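Local coordinates for isochorismatase family protein family (Burkholderia thailandensis, PDB 3TXY), which is of unknown specific function but belongs to the isochorismatase family of cysteine hydrolases and probably acts as a hydrolase, at residues A[45-48]-A[49-52]; A[145-149]-A[150-154]. All blocks are in the same frame, centred on the assembly; numbering follows the deposited sequence.

Interaction 1. Residues A[45-48]-A[49-52]; sequences LANA and FRAR
At the C-terminal end of helix 35-51 the side chain of Arg52 folds back on the preceding turn, and its NH1 donates to the backbone O of Ala48 at 2.8 Å. That oxygen sits at the edge of the guanidinium, close to its plane, while NH1 comes in tilted out of the carbonyl plane, and the N-H...O angle of 146° is well short of straight. The extended chain of Arg52 carries the group there: CG stands beside the backbone N (chi1 -71°), and CG and CD run past the same carbonyl. Two residues earlier, Arg50 reaches back to the Ala46 methyl, its NH1 3.6 Å from Ala46 CB. Asn47 OD1 comes to the edge of this guanidinium, near its plane, the amide itself turned 49° against it, and a water bridges the two groups, donating to Asn47 OD1 and accepting from Arg50 NH1. The other end of the Arg50 guanidinium is held by a salt bridge from NH2 to Asp101. Phe49 sets its ring edge against the backbone of the preceding turn, CD1 lying 3.2 Å from Leu45 O, which also accepts the Phe49 N-H.

Helix 35-51 lies against the parallel sheet of the alpha/beta fold. Leu45, Ala46 and Phe49 face it, meeting Leu16 of strand 14-19, and Phe49 also touches Val56 of strand 56-61. Regular i to i+4 bonds make up the helical frame: Phe49 N to Leu45 O at 2.9 Å, Arg50 N to Ala46 O at 2.8 Å and Ala51 N to Asn47 O at 3.0 Å. Helix 186-194 flanks this face, with Val189 against Leu45 and Leu193 against both Phe49 and Arg52.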
ATOM      1  N   LEU A  45      18.078 -17.174  -5.262  1.00 14.91           N
ATOM      2  CA  LEU A  45      18.171 -16.510  -3.970  1.00 14.72           C
ATOM      3  C   LEU A  45      17.770 -17.431  -2.806  1.00 14.42           C
ATOM      4  O   LEU A  45      18.401 -17.421  -1.748  1.00 14.79           O
ATOM      5  CB  LEU A  45      17.306 -15.239  -3.963  1.00 14.71           C
ATOM      6  CG  LEU A  45      17.904 -14.038  -4.686  1.00 14.99           C
ATOM      7  CD1 LEU A  45      16.836 -12.963  -4.825  1.00 14.70           C
ATOM      8  CD2 LEU A  45      19.096 -13.507  -3.895  1.00 15.79           C
ATOM      9  N   ALA A  46      16.703 -18.199  -3.004  1.00 14.10           N
ATOM     10  CA  ALA A  46      16.206 -19.141  -2.007  1.00 14.02           C
ATOM     11  C   ALA A  46      17.323 -20.103  -1.614  1.00 14.38           C
ATOM     12  O   ALA A  46      17.527 -20.398  -0.435  1.00 14.38           O
ATOM     13  CB  ALA A  46      15.027 -19.909  -2.569  1.00 13.56           C
ATOM     14  N   ASN A  47      18.073 -20.566  -2.602  1.00 14.84           N
ATOM     15  CA  ASN A  47      19.217 -21.456  -2.312  1.00 15.48           C
ATOM     16  C   ASN A  47      20.241 -20.771  -1.393  1.00 15.69           C
ATOM     17  O   ASN A  47      20.723 -21.368  -0.435  1.00 16.14           O
ATOM     18  CB  ASN A  47      19.888 -21.919  -3.599  1.00 15.94           C
ATOM     19  CG  ASN A  47      19.015 -22.858  -4.406  1.00 16.06           C
ATOM     20  OD1 ASN A  47      18.029 -23.410  -3.904  1.00 15.97           O
ATOM     21  ND2 ASN A  47      19.353 -23.024  -5.676  1.00 16.20           N
ATOM     22  N   ALA A  48      20.519 -19.500  -1.675  1.00 15.35           N
ATOM     23  CA  ALA A  48      21.449 -18.706  -0.864  1.00 15.71           C
ATOM     24  C   ALA A  48      20.939 -18.493   0.570  1.00 15.59           C
ATOM     25  O   ALA A  48      21.724 -18.564   1.531  1.00 15.81           O
ATOM     26  CB  ALA A  48      21.719 -17.379  -1.549  1.00 15.08           C
ATOM     27  N   PHE A  49      19.633 -18.250   0.712  1.00 15.12           N
ATOM     28  CA  PHE A  49      18.999 -18.157   2.026  1.00 15.22           C
ATOM     29  C   PHE A  49      19.027 -19.476   2.805  1.00 15.81           C
ATOM     30  O   PHE A  49      19.481 -19.505   3.957  1.00 16.29           O
ATOM     31  CB  PHE A  49      17.567 -17.616   1.896  1.00 14.72           C
ATOM     32  CG  PHE A  49      17.508 -16.109   1.854  1.00 14.23           C
ATOM     33  CD1 PHE A  49      17.926 -15.412   0.722  1.00 14.45           C
ATOM     34  CD2 PHE A  49      17.081 -15.377   2.962  1.00 14.09           C
ATOM     35  CE1 PHE A  49      17.886 -14.013   0.684  1.00 14.12           C
ATOM     36  CE2 PHE A  49      17.069 -13.992   2.939  1.00 13.78           C
ATOM     37  CZ  PHE A  49      17.451 -13.307   1.802  1.00 13.80           C
ATOM     38  N   ARG A  50      18.613 -20.567   2.168  1.00 15.76           N
ATOM     39  CA  ARG A  50      18.555 -21.863   2.847  1.00 16.44           C
ATOM     40  C   ARG A  50      19.936 -22.318   3.313  1.00 17.45           C
ATOM     41  O   ARG A  50      20.080 -22.831   4.438  1.00 17.88           O
ATOM     42  CB  ARG A  50      17.896 -22.913   1.947  1.00 16.32           C
ATOM     43  CG  ARG A  50      16.397 -22.681   1.737  1.00 15.79           C
ATOM     44  CD  ARG A  50      15.721 -23.948   1.226  1.00 16.06           C
ATOM     45  NE  ARG A  50      14.491 -23.676   0.474  1.00 15.70           N
ATOM     46  CZ  ARG A  50      14.443 -23.380  -0.827  1.00 15.56           C
ATOM     47  NH1 ARG A  50      15.554 -23.275  -1.555  1.00 15.58           N
ATOM     48  NH2 ARG A  50      13.270 -23.161  -1.402  1.00 15.20           N
ATOM     49  N   ALA A  51      20.939 -22.095   2.462  1.00 18.23           N
ATOM     50  CA  ALA A  51      22.358 -22.317   2.799  1.00 19.23           C
ATOM     51  C   ALA A  51      22.783 -21.674   4.118  1.00 19.86           C
ATOM     52  O   ALA A  51      23.708 -22.163   4.779  1.00 19.93           O
ATOM     53  CB  ALA A  51      23.263 -21.807   1.674  1.00 19.50           C
ATOM     54  N   ARG A  52      22.127 -20.579   4.484  1.00 19.85           N
ATOM     55  CA  ARG A  52      22.462 -19.816   5.692  1.00 20.79           C
ATOM     56  C   ARG A  52      21.457 -20.028   6.821  1.00 20.59           C
ATOM     57  O   ARG A  52      21.495 -19.320   7.834  1.00 20.23           O
ATOM     58  CB  ARG A  52      22.593 -18.329   5.350  1.00 21.34           C
ATOM     59  CG  ARG A  52      23.840 -18.018   4.543  1.00 23.02           C
ATOM     60  CD  ARG A  52      23.793 -16.630   3.925  1.00 23.99           C
ATOM     61  NE  ARG A  52      24.974 -16.338   3.108  1.00 25.76           N
ATOM     62  CZ  ARG A  52      25.203 -16.801   1.876  1.00 26.67           C
ATOM     63  NH1 ARG A  52      24.350 -17.623   1.267  1.00 26.87           N
ATOM     64  NH2 ARG A  52      26.316 -16.445   1.247  1.00 27.87           N
TER
HETATM   65  O   HOH W   1      18.205 -24.739  -1.157  1.00 14.47           O

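Interaction 2. Residues A[145-149]-A[150-154]; sequences REAYE and NNYNV
The Asn150 amide points an N-H almost straight at the backbone O of Glu146, which lies in the amide plane 2.8 Å from ND2 (N-H...O 174°). Asn150 N donates to the same oxygen at 3.0 Å, and the two donors arrive from opposite faces of the Glu146 carbonyl plane. The Glu146 carboxylate runs alongside the amide, their planes 36° apart, and a water joins OE1 to ND2. At its edge the Tyr152 ring meets Ala147 O, with CD2 3.5 Å away; its hydroxyl bonds to Asp118.

Helix 136-149 ends here in a Schellman motif. Asn151, with positive phi (73°), is the C-prime residue: Tyr152 N reaches back to Ala147 O at 3.0 Å and Asn151 N to Tyr148 O at 3.0 Å, the latter from above the carbonyl plane. The chain then turns into strand 153-162, completing a beta-alpha-beta unit with strand 128-134. Val154 CG2, placed beside its backbone N, packs on Ala147 CB at 3.7 Å, so the second residue of the strand meets the last turn of the helix. The Glu149 carboxylate hydrogen-bonds to Thr113 OG1 and Gly110 N of the second subunit.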
ATOM      1  N   ARG A 145       4.830  -1.748   1.157  1.00  8.98           N
ATOM      2  CA  ARG A 145       4.261  -0.647   1.916  1.00  9.33           C
ATOM      3  C   ARG A 145       3.871  -1.033   3.345  1.00  9.61           C
ATOM      4  O   ARG A 145       4.177  -0.332   4.297  1.00  9.69           O
ATOM      5  CB  ARG A 145       3.041  -0.111   1.184  1.00  9.44           C
ATOM      6  CG  ARG A 145       3.404   0.750  -0.016  1.00  9.43           C
ATOM      7  CD  ARG A 145       2.135   1.221  -0.721  1.00  9.61           C
ATOM      8  NE  ARG A 145       2.414   2.019  -1.912  1.00  9.73           N
ATOM      9  CZ  ARG A 145       2.266   3.339  -2.023  1.00  9.90           C
ATOM     10  NH1 ARG A 145       1.815   4.077  -1.015  1.00 10.17           N
ATOM     11  NH2 ARG A 145       2.561   3.916  -3.182  1.00 10.07           N
ATOM     12  N   GLU A 146       3.191  -2.162   3.489  1.00  9.92           N
ATOM     13  CA  GLU A 146       2.762  -2.611   4.798  1.00 10.40           C
ATOM     14  C   GLU A 146       3.948  -3.047   5.666  1.00  9.96           C
ATOM     15  O   GLU A 146       3.947  -2.817   6.860  1.00  9.91           O
ATOM     16  CB  GLU A 146       1.722  -3.729   4.666  1.00 11.24           C
ATOM     17  CG  GLU A 146       1.158  -4.151   6.010  1.00 12.41           C
ATOM     18  CD  GLU A 146      -0.231  -4.791   5.943  1.00 13.26           C
ATOM     19  OE1 GLU A 146      -0.773  -5.056   7.029  1.00 15.76           O
ATOM     20  OE2 GLU A 146      -0.785  -5.032   4.845  1.00 14.23           O
ATOM     21  N   ALA A 147       4.935  -3.704   5.054  1.00  9.44           N
ATOM     22  CA  ALA A 147       6.118  -4.176   5.795  1.00  9.29           C
ATOM     23  C   ALA A 147       6.893  -2.995   6.377  1.00  9.30           C
ATOM     24  O   ALA A 147       7.323  -2.996   7.535  1.00  9.36           O
ATOM     25  CB  ALA A 147       7.004  -5.003   4.887  1.00  9.31           C
ATOM     26  N   TYR A 148       7.015  -1.952   5.570  1.00  9.32           N
ATOM     27  CA  TYR A 148       7.626  -0.701   6.010  1.00  9.47           C
ATOM     28  C   TYR A 148       6.892  -0.135   7.250  1.00  9.67           C
ATOM     29  O   TYR A 148       7.516   0.229   8.243  1.00  9.81           O
ATOM     30  CB  TYR A 148       7.574   0.281   4.837  1.00  9.50           C
ATOM     31  CG  TYR A 148       7.820   1.731   5.141  1.00  9.92           C
ATOM     32  CD1 TYR A 148       9.099   2.191   5.403  1.00 10.13           C
ATOM     33  CD2 TYR A 148       6.774   2.663   5.102  1.00 10.18           C
ATOM     34  CE1 TYR A 148       9.337   3.528   5.645  1.00 10.72           C
ATOM     35  CE2 TYR A 148       7.009   4.000   5.357  1.00 10.63           C
ATOM     36  CZ  TYR A 148       8.292   4.422   5.628  1.00 10.91           C
ATOM     37  OH  TYR A 148       8.530   5.750   5.863  1.00 11.63           O
ATOM     38  N   GLU A 149       5.565  -0.067   7.189  1.00  9.60           N
ATOM     39  CA  GLU A 149       4.782   0.476   8.314  1.00 10.11           C
ATOM     40  C   GLU A 149       4.894  -0.386   9.563  1.00 10.34           C
ATOM     41  O   GLU A 149       4.746   0.120  10.693  1.00 10.89           O
ATOM     42  CB  GLU A 149       3.313   0.623   7.919  1.00 10.20           C
ATOM     43  CG  GLU A 149       3.168   1.649   6.819  1.00 10.22           C
ATOM     44  CD  GLU A 149       1.781   2.208   6.683  1.00 10.59           C
ATOM     45  OE1 GLU A 149       0.909   1.959   7.546  1.00 10.61           O
ATOM     46  OE2 GLU A 149       1.596   2.958   5.701  1.00 11.04           O
ATOM     47  N   ASN A 150       5.188  -1.666   9.342  1.00 10.22           N
ATOM     48  CA  ASN A 150       5.398  -2.628  10.410  1.00 10.64           C
ATOM     49  C   ASN A 150       6.862  -2.744  10.845  1.00 10.44           C
ATOM     50  O   ASN A 150       7.228  -3.658  11.597  1.00 10.29           O
ATOM     51  CB  ASN A 150       4.785  -3.976  10.014  1.00 11.31           C
ATOM     52  CG  ASN A 150       3.286  -3.975  10.205  1.00 12.08           C
ATOM     53  OD1 ASN A 150       2.787  -4.327  11.267  1.00 14.13           O
ATOM     54  ND2 ASN A 150       2.577  -3.460   9.243  1.00 12.55           N
ATOM     55  N   ASN A 151       7.668  -1.781  10.418  1.00 10.21           N
ATOM     56  CA  ASN A 151       9.021  -1.573  10.943  1.00 10.53           C
ATOM     57  C   ASN A 151      10.029  -2.601  10.489  1.00 10.42           C
ATOM     58  O   ASN A 151      11.050  -2.804  11.156  1.00 10.73           O
ATOM     59  CB  ASN A 151       9.035  -1.490  12.479  1.00 10.84           C
ATOM     60  CG  ASN A 151      10.273  -0.800  13.030  1.00 11.22           C
ATOM     61  OD1 ASN A 151      10.692   0.238  12.530  1.00 11.05           O
ATOM     62  ND2 ASN A 151      10.864  -1.384  14.089  1.00 11.43           N
ATOM     63  N   TYR A 152       9.766  -3.229   9.343  1.00 10.27           N
ATOM     64  CA  TYR A 152      10.744  -4.114   8.696  1.00 10.35           C
ATOM     65  C   TYR A 152      11.611  -3.314   7.740  1.00 10.50           C
ATOM     66  O   TYR A 152      11.118  -2.395   7.063  1.00 10.57           O
ATOM     67  CB  TYR A 152      10.039  -5.216   7.897  1.00 10.01           C
ATOM     68  CG  TYR A 152       9.306  -6.202   8.784  1.00 10.14           C
ATOM     69  CD1 TYR A 152       9.990  -7.224   9.433  1.00 10.40           C
ATOM     70  CD2 TYR A 152       7.926  -6.126   8.958  1.00 10.05           C
ATOM     71  CE1 TYR A 152       9.321  -8.113  10.277  1.00 10.75           C
ATOM     72  CE2 TYR A 152       7.248  -7.030   9.770  1.00 10.49           C
ATOM     73  CZ  TYR A 152       7.951  -8.014  10.437  1.00 10.71           C
ATOM     74  OH  TYR A 152       7.280  -8.902  11.259  1.00 11.54           O
ATOM     75  N   ASN A 153      12.893  -3.665   7.679  1.00 11.13           N
ATOM     76  CA  ASN A 153      13.782  -3.168   6.619  1.00 11.27           C
ATOM     77  C   ASN A 153      13.460  -3.953   5.349  1.00 11.01           C
ATOM     78  O   ASN A 153      13.586  -5.188   5.320  1.00 11.36           O
ATOM     79  CB  ASN A 153      15.239  -3.336   6.989  1.00 11.97           C
ATOM     80  CG  ASN A 153      15.587  -2.604   8.255  1.00 12.39           C
ATOM     81  OD1 ASN A 153      15.615  -1.364   8.285  1.00 12.82           O
ATOM     82  ND2 ASN A 153      15.843  -3.359   9.317  1.00 12.77           N
ATOM     83  N   VAL A 154      12.988  -3.244   4.329  1.00 10.80           N
ATOM     84  CA  VAL A 154      12.536  -3.877   3.085  1.00 10.51           C
ATOM     85  C   VAL A 154      13.561  -3.670   1.965  1.00 10.83           C
ATOM     86  O   VAL A 154      14.029  -2.554   1.729  1.00 11.11           O
ATOM     87  CB  VAL A 154      11.192  -3.306   2.611  1.00 10.44           C
ATOM     88  CG1 VAL A 154      10.746  -3.966   1.300  1.00 10.20           C
ATOM     89  CG2 VAL A 154      10.106  -3.440   3.688  1.00 10.34           C
TER
HETATM   90  O   HOH W   2      -0.457  -3.743   9.481  1.00 20.89           O

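In the fold
Interaction 1 comes first along the chain and closes before interaction 2 opens; their centres lie about 22 Å apart, and their nearest atoms, about 10 Å apart, do not touch. Each marks the C-terminal end of a helix that leads into a strand of the same six-stranded parallel sheet: helix 35-51 ahead of strand 56-61, and helix 136-149 ahead of strand 153-162. Strands 14-19 and 128-134, neighbours in the sheet, pack against residues of interactions 1 and 2 respectively. The second subunit contacts interaction 2 but not interaction 1, so one helix end belongs to the dimer interface and the other to the packing within a single subunit.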